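Local coordinates for protein endo alpha-1,4 polygalactosaminidase (Neosartorya fumigata, PDB 6OJ1) that hydrolyses alpha-1,4-linked galactosamine polymers from within the chain as a (beta/alpha)-barrel glycoside hydrolase and thereby disrupts microbial biofilms, at residues N28-K33 with L173-H178; W42-L47 with V264-N269. One frame throughout, in Å; residues are numbered along the deposited sequence.

Contact 1 of 2, residues N28-K33 with L173-H178; sequences NYTTAK and LANAAH. With NAG (2-acetamido-2-deoxy-beta-D-glucopyranose), chain E.
Thr30 and His178 are brought together by their first torsions: chi1 of 52° sets the threonine hydroxyl between its own backbone N and carbonyl carbon, facing the helix, while chi1 of -64° swings the imidazole beside the backbone N of His178 and up against the loop. Asn175, one turn earlier on the same helix, has nearly the same chi1 as His178, so amide and ring flank one hydroxyl. Thr30 OG1 is gripped twice. It accepts from His178 ND1 at 2.7 Å, lying close to the ring plane, and it donates to Asn175 OD1, also at 2.7 Å, meeting the amide carbonyl at 132° and slightly tilted from its plane. A threonine suits the place because its hydroxyl both accepts and donates; Thr30 CG2 lies 3.4 Å from Asn175 OD1. The direction of the first bond puts a hydrogen on ND1; at the other end of the ring NE2 is hydrogen-bonded to Gln201 OE1, and the two bonds together hold the ring's rotation.

Helix 163-179 is one of the outer helices of the (beta/alpha)-barrel of this GH114 enzyme, and the loop 28-33 crosses its C-terminal part on the way to the first barrel strand. The small side chain of Ala32 lets the loop pass close, its CB reaching His178 CD2 at 3.6 Å, and the backbone of Thr31 and Ala32 lies over one ring face. Asn199 joins from a neighbouring loop, bonding to both Thr30 N and Asn175 OD1. Two waters extend the contact: one links Asn28 O to Asn175 ND2, the other donates to both His178 O (2.6 Å) and Thr31 O. Asn28 itself carries an N-linked NAG on ND2, and that sugar is hydrogen-bonded to Ser195 O.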
ATOM      1  N   ASN A  28      11.641  17.778 -10.042  1.00 58.39           N
ATOM      2  CA  ASN A  28      10.735  18.081  -8.932  1.00 46.42           C
ATOM      3  C   ASN A  28      10.329  16.799  -8.200  1.00 50.30           C
ATOM      4  O   ASN A  28       9.157  16.490  -7.996  1.00 51.75           O
ATOM      5  CB  ASN A  28       9.514  18.837  -9.439  1.00 59.84           C
ATOM      6  CG  ASN A  28       8.734  18.052 -10.470  1.00 66.03           C
ATOM      7  OD1 ASN A  28       9.272  17.168 -11.137  1.00 60.39           O
ATOM      8  ND2 ASN A  28       7.457  18.370 -10.606  1.00 79.59           N
ATOM      9  N   TYR A  29      11.348  16.045  -7.812  1.00 37.53           N
ATOM     10  CA  TYR A  29      11.147  14.825  -7.053  1.00 30.78           C
ATOM     11  C   TYR A  29      12.347  14.660  -6.133  1.00 32.70           C
ATOM     12  O   TYR A  29      13.374  15.321  -6.301  1.00 33.33           O
ATOM     13  CB  TYR A  29      10.965  13.607  -7.974  1.00 34.69           C
ATOM     14  CG  TYR A  29      12.209  13.213  -8.748  1.00 43.83           C
ATOM     15  CD1 TYR A  29      12.484  13.772  -9.994  1.00 51.54           C
ATOM     16  CD2 TYR A  29      13.108  12.279  -8.234  1.00 44.00           C
ATOM     17  CE1 TYR A  29      13.624  13.414 -10.708  1.00 57.17           C
ATOM     18  CE2 TYR A  29      14.252  11.920  -8.937  1.00 50.74           C
ATOM     19  CZ  TYR A  29      14.502  12.486 -10.174  1.00 54.61           C
ATOM     20  OH  TYR A  29      15.638  12.130 -10.875  1.00 59.27           O
ATOM     21  N   THR A  30      12.191  13.792  -5.139  1.00 30.16           N
ATOM     22  CA  THR A  30      13.268  13.471  -4.219  1.00 32.40           C
ATOM     23  C   THR A  30      13.628  12.000  -4.380  1.00 29.60           C
ATOM     24  O   THR A  30      12.858  11.207  -4.930  1.00 30.68           O
ATOM     25  CB  THR A  30      12.873  13.795  -2.768  1.00 26.08           C
ATOM     26  OG1 THR A  30      11.613  13.186  -2.460  1.00 26.24           O
ATOM     27  CG2 THR A  30      12.762  15.312  -2.584  1.00 29.47           C
ATOM     28  N   THR A  31      14.821  11.637  -3.922  1.00 35.14           N
ATOM     29  CA  THR A  31      15.355  10.309  -4.175  1.00 31.77           C
ATOM     30  C   THR A  31      15.289   9.439  -2.930  1.00 35.24           C
ATOM     31  O   THR A  31      15.316   9.931  -1.798  1.00 28.76           O
ATOM     32  CB  THR A  31      16.806  10.371  -4.674  1.00 35.12           C
ATOM     33  OG1 THR A  31      17.629  11.012  -3.692  1.00 36.77           O
ATOM     34  CG2 THR A  31      16.879  11.144  -5.976  1.00 37.39           C
ATOM     35  N   ALA A  32      15.196   8.133  -3.167  1.00 31.14           N
ATOM     36  CA  ALA A  32      15.232   7.125  -2.121  1.00 31.31           C
ATOM     37  C   ALA A  32      16.457   6.241  -2.324  1.00 29.10           C
ATOM     38  O   ALA A  32      16.874   5.987  -3.458  1.00 29.59           O
ATOM     39  CB  ALA A  32      13.951   6.281  -2.117  1.00 29.85           C
ATOM     40  N   LYS A  33      17.052   5.800  -1.223  1.00 29.48           N
ATOM     41  CA  LYS A  33      18.225   4.946  -1.342  1.00 28.45           C
ATOM     42  C   LYS A  33      17.857   3.493  -1.623  1.00 30.67           C
ATOM     43  O   LYS A  33      18.603   2.801  -2.325  1.00 34.38           O
ATOM     44  CB  LYS A  33      19.082   5.057  -0.083  1.00 26.92           C
ATOM     45  CG  LYS A  33      19.718   6.424   0.100  1.00 36.25           C
ATOM     46  CD  LYS A  33      20.887   6.363   1.061  1.00 46.93           C
ATOM     47  N   LEU A 173       3.663  13.207   0.479  1.00 17.85           N
ATOM     48  CA  LEU A 173       4.032  12.022   1.251  1.00 16.41           C
ATOM     49  C   LEU A 173       5.386  11.477   0.814  1.00 17.93           C
ATOM     50  O   LEU A 173       6.193  11.068   1.657  1.00 17.44           O
ATOM     51  CB  LEU A 173       2.960  10.938   1.102  1.00 13.92           C
ATOM     52  CG  LEU A 173       1.569  11.219   1.684  1.00 16.51           C
ATOM     53  CD1 LEU A 173       0.629  10.066   1.314  1.00 17.65           C
ATOM     54  CD2 LEU A 173       1.624  11.394   3.217  1.00 17.97           C
ATOM     55  N   ALA A 174       5.656  11.461  -0.502  1.00 17.44           N
ATOM     56  CA  ALA A 174       6.910  10.902  -1.004  1.00 21.00           C
ATOM     57  C   ALA A 174       8.104  11.733  -0.554  1.00 19.51           C
ATOM     58  O   ALA A 174       9.121  11.189  -0.110  1.00 17.82           O
ATOM     59  CB  ALA A 174       6.890  10.811  -2.535  1.00 16.25           C
ATOM     60  N   ASN A 175       8.005  13.055  -0.675  1.00 17.35           N
ATOM     61  CA  ASN A 175       9.103  13.901  -0.229  1.00 17.91           C
ATOM     62  C   ASN A 175       9.325  13.763   1.273  1.00 19.60           C
ATOM     63  O   ASN A 175      10.471  13.750   1.736  1.00 21.79           O
ATOM     64  CB  ASN A 175       8.832  15.353  -0.622  1.00 20.20           C
ATOM     65  CG  ASN A 175       8.805  15.541  -2.126  1.00 28.08           C
ATOM     66  OD1 ASN A 175       9.419  14.767  -2.871  1.00 25.47           O
ATOM     67  ND2 ASN A 175       8.092  16.563  -2.583  1.00 28.31           N
ATOM     68  N   ALA A 176       8.241  13.640   2.043  1.00 19.73           N
ATOM     69  CA  ALA A 176       8.370  13.478   3.492  1.00 21.07           C
ATOM     70  C   ALA A 176       8.977  12.128   3.854  1.00 21.25           C
ATOM     71  O   ALA A 176       9.805  12.036   4.778  1.00 20.73           O
ATOM     72  CB  ALA A 176       7.002  13.612   4.157  1.00 18.45           C
ATOM     73  N   ALA A 177       8.545  11.063   3.171  1.00 16.55           N
ATOM     74  CA  ALA A 177       9.140   9.750   3.410  1.00 16.60           C
ATOM     75  C   ALA A 177      10.616   9.755   3.036  1.00 19.44           C
ATOM     76  O   ALA A 177      11.464   9.263   3.790  1.00 18.60           O
ATOM     77  CB  ALA A 177       8.390   8.681   2.611  1.00 17.74           C
ATOM     78  N   HIS A 178      10.951  10.320   1.872  1.00 17.91           N
ATOM     79  CA  HIS A 178      12.352  10.319   1.469  1.00 20.83           C
ATOM     80  C   HIS A 178      13.197  11.135   2.438  1.00 22.51           C
ATOM     81  O   HIS A 178      14.356  10.791   2.685  1.00 22.38           O
ATOM     82  CB  HIS A 178      12.504  10.857   0.040  1.00 21.02           C
ATOM     83  CG  HIS A 178      11.850  10.001  -1.001  1.00 21.40           C
ATOM     84  ND1 HIS A 178      11.489  10.483  -2.244  1.00 22.32           N
ATOM     85  CD2 HIS A 178      11.490   8.694  -0.983  1.00 22.14           C
ATOM     86  CE1 HIS A 178      10.925   9.511  -2.941  1.00 22.44           C
ATOM     87  NE2 HIS A 178      10.917   8.414  -2.202  1.00 22.64           N
TER
HETATM   88  C1  NAG E   1       6.627  17.695 -11.562  1.00 59.99           C
HETATM   89  C2  NAG E   1       5.424  17.010 -10.874  1.00 64.66           C
HETATM   90  C3  NAG E   1       4.430  16.461 -11.910  1.00 63.96           C
HETATM   91  C4  NAG E   1       4.062  17.548 -12.917  1.00 61.89           C
HETATM   92  C5  NAG E   1       5.334  18.098 -13.551  1.00 62.32           C
HETATM   93  C6  NAG E   1       5.082  19.175 -14.586  1.00 61.80           C
HETATM   94  C7  NAG E   1       6.482  14.832 -10.306  1.00 56.25           C
HETATM   95  C8  NAG E   1       6.853  13.905  -9.180  1.00 49.75           C
HETATM   96  N2  NAG E   1       5.855  15.967  -9.949  1.00 62.69           N
HETATM   97  O3  NAG E   1       3.273  16.001 -11.219  1.00 49.24           O
HETATM   98  O4  NAG E   1       3.152  17.114 -13.928  1.00 62.50           O
HETATM   99  O5  NAG E   1       6.156  18.668 -12.524  1.00 60.62           O
HETATM  100  O6  NAG E   1       4.850  20.444 -13.990  1.00 58.72           O
HETATM  101  O7  NAG E   1       6.734  14.557 -11.480  1.00 40.60           O
HETATM  102  O   HOH W   1       7.740  16.627  -5.608  1.00 43.26           O
HETATM  103  O   HOH W   2      15.753   9.287   1.156  1.00 43.67           O

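Contact 2 of 2, residues W42-L47 with V264-N269; sequences WQIELL and VIKNMN. With MAN (alpha-D-mannopyranose), chain B.
The closure of the (beta/alpha)-barrel brings the first strand, 42-45, beside the last parallel one, 261-266, and this contact spans that seam. The axes of segments 42-45 and 264-266 run in nearly the same direction, 23° apart, but 8.3 Å separates them, so side chains rather than a backbone ladder join them. Lys266 carries the polar link. Its chain, bent at chi2 and chi3, curls its ammonium toward strand 42-45, where NZ donates to Ile44 O at 2.8 Å, almost straight along the carbonyl bond, and to Gln43 OE1 at 2.9 Å. The same OE1 also accepts from Ile44 N, both donors approaching one face of the amide. Asn271 O and Trp273 O are also hydrogen-bonded to NZ; four oxygens share three N-H groups, so at least one hydrogen must be shared, an oxygen-rich place that would favour a charged ammonium on lysine's long, flexible arm.

Two residues earlier, Val264 packs its branches against strand 42-45: CG2 meets Trp42 CZ2 at 3.6 Å, and CG1 approaches Trp42 O at 3.3 Å. Ile44 adds its CG2 methyl to the same apolar layer. Beyond the strand ends, Leu47 CB lies 3.4 Å from Asn269 O, while the amide of Asn269 turns to the attached glycan, ND2 donating to mannose O3 at 2.9 Å with an N-H...O angle of 172°.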
ATOM      1  N   TRP A  42       7.372 -10.873  -2.416  1.00 23.98           N
ATOM      2  CA  TRP A  42       6.913 -10.173  -1.227  1.00 20.84           C
ATOM      3  C   TRP A  42       5.817 -10.970  -0.536  1.00 23.67           C
ATOM      4  O   TRP A  42       5.285 -11.955  -1.060  1.00 22.07           O
ATOM      5  CB  TRP A  42       6.425  -8.749  -1.545  1.00 22.13           C
ATOM      6  CG  TRP A  42       5.081  -8.634  -2.241  1.00 20.96           C
ATOM      7  CD1 TRP A  42       4.667  -9.305  -3.358  1.00 23.96           C
ATOM      8  CD2 TRP A  42       4.009  -7.740  -1.890  1.00 21.66           C
ATOM      9  NE1 TRP A  42       3.390  -8.905  -3.705  1.00 23.16           N
ATOM     10  CE2 TRP A  42       2.963  -7.953  -2.821  1.00 22.75           C
ATOM     11  CE3 TRP A  42       3.831  -6.788  -0.874  1.00 21.31           C
ATOM     12  CZ2 TRP A  42       1.754  -7.253  -2.767  1.00 19.53           C
ATOM     13  CZ3 TRP A  42       2.625  -6.081  -0.816  1.00 18.24           C
ATOM     14  CH2 TRP A  42       1.603  -6.316  -1.766  1.00 21.08           C
ATOM     15  N   GLN A  43       5.515 -10.526   0.677  1.00 20.70           N
ATOM     16  CA  GLN A  43       4.395 -10.983   1.476  1.00 19.21           C
ATOM     17  C   GLN A  43       3.744  -9.739   2.058  1.00 19.15           C
ATOM     18  O   GLN A  43       4.419  -8.738   2.304  1.00 22.89           O
ATOM     19  CB  GLN A  43       4.868 -11.962   2.581  1.00 19.86           C
ATOM     20  CG  GLN A  43       3.949 -12.133   3.810  1.00 21.80           C
ATOM     21  CD  GLN A  43       2.653 -12.902   3.531  1.00 26.05           C
ATOM     22  OE1 GLN A  43       1.990 -12.688   2.521  1.00 18.60           O
ATOM     23  NE2 GLN A  43       2.290 -13.803   4.441  1.00 19.09           N
ATOM     24  N   ILE A  44       2.430  -9.788   2.247  1.00 17.71           N
ATOM     25  CA  ILE A  44       1.704  -8.706   2.893  1.00 18.84           C
ATOM     26  C   ILE A  44       0.778  -9.314   3.935  1.00 16.32           C
ATOM     27  O   ILE A  44       0.124 -10.332   3.680  1.00 18.46           O
ATOM     28  CB  ILE A  44       0.917  -7.833   1.891  1.00 19.15           C
ATOM     29  CG1 ILE A  44       0.075  -6.791   2.643  1.00 15.93           C
ATOM     30  CG2 ILE A  44       0.050  -8.684   0.951  1.00 18.15           C
ATOM     31  CD1 ILE A  44      -0.505  -5.674   1.744  1.00 19.32           C
ATOM     32  N   GLU A  45       0.753  -8.717   5.122  1.00 17.12           N
ATOM     33  CA  GLU A  45      -0.104  -9.218   6.199  1.00 17.53           C
ATOM     34  C   GLU A  45      -0.503  -8.002   7.022  1.00 18.39           C
ATOM     35  O   GLU A  45       0.335  -7.439   7.729  1.00 16.04           O
ATOM     36  CB  GLU A  45       0.606 -10.266   7.052  1.00 16.89           C
ATOM     37  CG  GLU A  45      -0.349 -11.050   7.967  1.00 15.67           C
ATOM     38  CD  GLU A  45      -0.726 -10.271   9.210  1.00 16.75           C
ATOM     39  OE1 GLU A  45       0.184  -9.971  10.019  1.00 17.98           O
ATOM     40  OE2 GLU A  45      -1.927  -9.936   9.365  1.00 18.53           O
ATOM     41  N   LEU A  46      -1.773  -7.601   6.919  1.00 18.68           N
ATOM     42  CA  LEU A  46      -2.267  -6.372   7.524  1.00 16.85           C
ATOM     43  C   LEU A  46      -3.294  -6.598   8.620  1.00 19.35           C
ATOM     44  O   LEU A  46      -3.634  -5.639   9.325  1.00 18.39           O
ATOM     45  CB  LEU A  46      -2.904  -5.466   6.451  1.00 13.93           C
ATOM     46  CG  LEU A  46      -2.006  -5.076   5.294  1.00 15.62           C
ATOM     47  CD1 LEU A  46      -2.738  -3.994   4.445  1.00 16.43           C
ATOM     48  CD2 LEU A  46      -0.686  -4.545   5.835  1.00 16.48           C
ATOM     49  N   LEU A  47      -3.793  -7.825   8.794  1.00 16.61           N
ATOM     50  CA  LEU A  47      -4.935  -8.012   9.687  1.00 19.62           C
ATOM     51  C   LEU A  47      -4.539  -7.964  11.165  1.00 20.18           C
ATOM     52  O   LEU A  47      -5.272  -7.400  11.992  1.00 19.57           O
ATOM     53  CB  LEU A  47      -5.640  -9.327   9.349  1.00 19.07           C
ATOM     54  CG  LEU A  47      -6.903  -9.646  10.140  1.00 17.62           C
ATOM     55  CD1 LEU A  47      -7.955  -8.569   9.873  1.00 21.19           C
ATOM     56  CD2 LEU A  47      -7.434 -11.025   9.762  1.00 18.02           C
ATOM     57  N   VAL A 264       1.046 -11.822  -5.339  1.00 22.93           N
ATOM     58  CA  VAL A 264       0.601 -12.678  -4.242  1.00 23.32           C
ATOM     59  C   VAL A 264      -0.887 -12.953  -4.411  1.00 27.47           C
ATOM     60  O   VAL A 264      -1.658 -12.069  -4.803  1.00 26.10           O
ATOM     61  CB  VAL A 264       0.872 -12.066  -2.850  1.00 25.67           C
ATOM     62  CG1 VAL A 264       2.345 -12.153  -2.513  1.00 23.10           C
ATOM     63  CG2 VAL A 264       0.357 -10.615  -2.773  1.00 21.93           C
ATOM     64  N   ILE A 265      -1.287 -14.180  -4.103  1.00 23.07           N
ATOM     65  CA  ILE A 265      -2.690 -14.547  -3.987  1.00 21.44           C
ATOM     66  C   ILE A 265      -3.033 -14.538  -2.507  1.00 21.87           C
ATOM     67  O   ILE A 265      -2.355 -15.196  -1.708  1.00 24.81           O
ATOM     68  CB  ILE A 265      -2.945 -15.921  -4.628  1.00 26.16           C
ATOM     69  CG1 ILE A 265      -2.692 -15.829  -6.138  1.00 32.35           C
ATOM     70  CG2 ILE A 265      -4.338 -16.408  -4.337  1.00 26.29           C
ATOM     71  CD1 ILE A 265      -2.372 -17.150  -6.775  1.00 36.05           C
ATOM     72  N   LYS A 266      -4.054 -13.760  -2.125  1.00 22.17           N
ATOM     73  CA  LYS A 266      -4.332 -13.503  -0.715  1.00 20.90           C
ATOM     74  C   LYS A 266      -5.822 -13.657  -0.432  1.00 23.93           C
ATOM     75  O   LYS A 266      -6.662 -13.576  -1.334  1.00 23.03           O
ATOM     76  CB  LYS A 266      -3.886 -12.072  -0.290  1.00 17.84           C
ATOM     77  CG  LYS A 266      -2.414 -11.769  -0.495  1.00 20.49           C
ATOM     78  CD  LYS A 266      -1.571 -12.544   0.523  1.00 21.73           C
ATOM     79  CE  LYS A 266      -1.841 -12.076   1.957  1.00 20.05           C
ATOM     80  NZ  LYS A 266      -0.886 -12.772   2.886  1.00 17.70           N
ATOM     81  N   ASN A 267      -6.142 -13.859   0.848  1.00 18.88           N
ATOM     82  CA  ASN A 267      -7.489 -13.591   1.335  1.00 21.65           C
ATOM     83  C   ASN A 267      -7.759 -12.089   1.338  1.00 18.73           C
ATOM     84  O   ASN A 267      -6.848 -11.281   1.517  1.00 20.54           O
ATOM     85  CB  ASN A 267      -7.669 -14.111   2.759  1.00 21.75           C
ATOM     86  CG  ASN A 267      -7.599 -15.604   2.847  1.00 22.23           C
ATOM     87  OD1 ASN A 267      -8.208 -16.317   2.050  1.00 23.52           O
ATOM     88  ND2 ASN A 267      -6.865 -16.100   3.841  1.00 22.03           N
ATOM     89  N   MET A 268      -9.042 -11.720   1.179  1.00 20.93           N
ATOM     90  CA  MET A 268      -9.413 -10.304   1.212  1.00 23.74           C
ATOM     91  C   MET A 268      -9.094  -9.662   2.561  1.00 21.55           C
ATOM     92  O   MET A 268      -8.874  -8.445   2.634  1.00 23.65           O
ATOM     93  CB  MET A 268     -10.907 -10.145   0.879  1.00 27.48           C
ATOM     94  CG  MET A 268     -11.410  -8.707   0.863  1.00 44.92           C
ATOM     95  SD  MET A 268     -10.978  -7.791  -0.638  1.00 56.43           S
ATOM     96  CE  MET A 268     -11.975  -8.632  -1.856  1.00 34.26           C
ATOM     97  N   ASN A 269      -9.018 -10.456   3.635  1.00 20.15           N
ATOM     98  CA  ASN A 269      -8.689  -9.875   4.932  1.00 20.36           C
ATOM     99  C   ASN A 269      -7.190  -9.652   5.114  1.00 21.96           C
ATOM    100  O   ASN A 269      -6.788  -9.079   6.131  1.00 19.55           O
ATOM    101  CB  ASN A 269      -9.262 -10.734   6.084  1.00 22.85           C
ATOM    102  CG  ASN A 269      -8.588 -12.098   6.240  1.00 22.51           C
ATOM    103  OD1 ASN A 269      -7.615 -12.415   5.554  1.00 21.61           O
ATOM    104  ND2 ASN A 269      -9.105 -12.917   7.182  1.00 20.98           N
TER
HETATM  105  C1  MAN B   8     -11.682 -14.390  11.437  1.00 81.50           C
HETATM  106  C2  MAN B   8     -11.115 -13.236  10.561  1.00 80.32           C
HETATM  107  C3  MAN B   8     -12.072 -12.907   9.408  1.00 74.75           C
HETATM  108  C4  MAN B   8     -12.477 -14.193   8.637  1.00 77.26           C
HETATM  109  C5  MAN B   8     -13.052 -15.234   9.630  1.00 83.31           C
HETATM  110  C6  MAN B   8     -13.413 -16.559   8.984  1.00 84.46           C
HETATM  111  O2  MAN B   8      -9.883 -13.610   9.945  1.00 83.43           O
HETATM  112  O3  MAN B   8     -11.515 -11.920   8.528  1.00 60.72           O
HETATM  113  O4  MAN B   8     -13.449 -13.897   7.633  1.00 69.74           O
HETATM  114  O5  MAN B   8     -12.070 -15.509  10.660  1.00 84.23           O
HETATM  115  O6  MAN B   8     -13.994 -17.390   9.989  1.00 83.60           O

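In the fold
Both contacts fasten the N-terminal part of the chain to the barrel, on opposite sides of the chain's centre; their own centres lie 26 Å apart and their nearest atoms about 15 Å. Along the chain their segments alternate: 28-33, then 42-47, then 173-178, then 264-269. The loop of contact 1 therefore leads within about ten residues into the strand of contact 2, first laying the chain over outer helix 163-179 and then entering the barrel as its first strand. Contact 1 is partly exposed and joins loop to helix, whereas contact 2 is buried and joins the first and last of the parallel strands. Each has an N-linked glycan at its edge.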